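Side-chain contact in Cag-Z (Helicobacter pylori, PDB 1S2X), which is of unknown function but is encoded by the cag pathogenicity island, which specifies a type IV secretion system, and folds as an all-helical, single-chain protein: residues Tyr88-Cys91 and Lys92-Lys95. The protein carries 1 engineered substitution. Residues are numbered along the deposited sequence; the frame is centred on the assembly and turned at random.
Sequences YNRC and KQEK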
loop_
_atom_site.group_PDB
_atom_site.type_symbol
_atom_site.label_atom_id
_atom_site.label_comp_id
_atom_site.label_asym_id
_atom_site.label_seq_id
_atom_site.Cartn_x
_atom_site.Cartn_y
_atom_site.Cartn_z
ATOM N N TYR A 88 3.508 14.183 2.656
ATOM C CA TYR A 88 3.624 14.916 3.904
ATOM C C TYR A 88 4.378 16.235 3.720
ATOM O O TYR A 88 3.973 17.264 4.236
ATOM C CB TYR A 88 4.374 14.099 4.949
ATOM C CG TYR A 88 4.659 14.834 6.240
ATOM C CD1 TYR A 88 5.958 15.143 6.613
ATOM C CD2 TYR A 88 3.624 15.206 7.087
ATOM C CE1 TYR A 88 6.228 15.814 7.792
ATOM C CE2 TYR A 88 3.887 15.874 8.268
ATOM C CZ TYR A 88 5.184 16.172 8.617
ATOM O OH TYR A 88 5.436 16.841 9.793
ATOM N N ASN A 89 5.464 16.125 2.972
ATOM C CA ASN A 89 6.360 17.216 2.649
ATOM C C ASN A 89 5.651 18.261 1.799
ATOM O O ASN A 89 5.883 19.455 1.996
ATOM C CB ASN A 89 7.591 16.669 1.938
ATOM C CG ASN A 89 8.581 16.011 2.881
ATOM O OD1 ASN A 89 9.515 15.339 2.430
ATOM N ND2 ASN A 89 8.405 16.194 4.183
ATOM N N ARG A 90 4.797 17.828 0.881
ATOM C CA ARG A 90 3.989 18.744 0.072
ATOM C C ARG A 90 2.924 19.433 0.915
ATOM O O ARG A 90 2.749 20.653 0.906
ATOM C CB ARG A 90 3.345 17.982 -1.083
ATOM C CG ARG A 90 2.445 18.773 -2.009
ATOM C CD ARG A 90 3.019 20.136 -2.364
ATOM N NE ARG A 90 1.974 21.055 -2.824
ATOM C CZ ARG A 90 2.207 22.145 -3.546
ATOM N NH1 ARG A 90 1.196 22.915 -3.916
ATOM N NH2 ARG A 90 3.441 22.472 -3.904
ATOM N N CYS A 91 2.166 18.659 1.691
ATOM C CA CYS A 91 1.125 19.251 2.523
ATOM C C CYS A 91 1.673 20.168 3.607
ATOM O O CYS A 91 1.016 21.154 3.973
ATOM C CB CYS A 91 0.275 18.143 3.162
ATOM S SG CYS A 91 -0.589 17.126 1.926
ATOM N N LYS A 92 2.857 19.872 4.138
ATOM C CA LYS A 92 3.409 20.684 5.214
ATOM C C LYS A 92 3.768 22.092 4.718
ATOM O O LYS A 92 3.509 23.049 5.450
ATOM C CB LYS A 92 4.639 20.035 5.850
ATOM C CG LYS A 92 4.869 20.506 7.282
ATOM C CD LYS A 92 5.495 19.415 8.131
ATOM C CE LYS A 92 6.424 19.955 9.201
ATOM N NZ LYS A 92 7.545 20.747 8.611
ATOM N N GLN A 93 4.328 22.145 3.525
ATOM C CA GLN A 93 4.721 23.325 2.787
ATOM C C GLN A 93 3.474 24.130 2.426
ATOM O O GLN A 93 3.407 25.339 2.640
ATOM C CB GLN A 93 5.493 22.962 1.519
ATOM C CG GLN A 93 5.298 23.924 0.357
ATOM C CD GLN A 93 6.436 23.873 -0.648
ATOM O OE1 GLN A 93 6.390 24.503 -1.709
ATOM N NE2 GLN A 93 7.482 23.119 -0.316
ATOM N N GLU A 94 2.481 23.428 1.887
ATOM C CA GLU A 94 1.200 24.072 1.607
ATOM C C GLU A 94 0.677 24.680 2.908
ATOM O O GLU A 94 0.346 25.867 2.962
ATOM C CB GLU A 94 0.191 23.096 1.010
ATOM C CG GLU A 94 0.464 22.717 -0.437
ATOM C CD GLU A 94 -0.682 21.987 -1.108
ATOM O OE1 GLU A 94 -1.848 22.088 -0.673
ATOM O OE2 GLU A 94 -0.407 21.303 -2.117
ATOM N N LYS A 95 0.625 23.840 3.944
ATOM C CA LYS A 95 0.127 24.266 5.243
ATOM C C LYS A 95 0.828 25.539 5.703
ATOM O O LYS A 95 0.202 26.467 6.210
ATOM C CB LYS A 95 0.299 23.183 6.308
ATOM C CG LYS A 95 -0.766 23.281 7.397
ATOM C CD LYS A 95 -0.457 22.383 8.588
ATOM C CE LYS A 95 -0.084 23.208 9.810
ATOM N NZ LYS A 95 -0.611 22.599 11.064
#
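The guanidinium group of R90 meets the carboxylate of E94 at its edge, the oxygen OE2 lying near the guanidinium plane while the two flat groups stand almost perpendicular, 85° apart. Q93 OE1 lies obliquely to the same guanidinium, 4.2 Å from R90 NH2, with the amide plane turned 33° from it. The Y88 ring is approached obliquely by K92 CD, which comes within 3.1 Å of Y88 OH, so this meeting is made by the aliphatic part of the lysine. Y88 and K92 run side by side, pointing the same way, and the ring has a cation-pi partner in K178 of helix 161-183. R90 and E94 form an i to i+4 salt bridge on helix 74-101, alongside the backbone bond from E94 N to R90 O (3.0 Å). R90 NE to E94 OE2 measures 2.5 Å, improbably short and so doubtful in detail. R90 NH1 reaches the same OE2 at 2.9 Å in a weak, strongly bent bond. With CG anti to the backbone N and the chain bent at chi2 (43°), the end of R90 turns back toward the following turn. The other carboxylate oxygen, E94 OE1, accepts a hydrogen bond from the backbone N of F12, so the buried acid links the helix to the N-terminal loop, while C91 packs on I115 and F119 of helix 105-135.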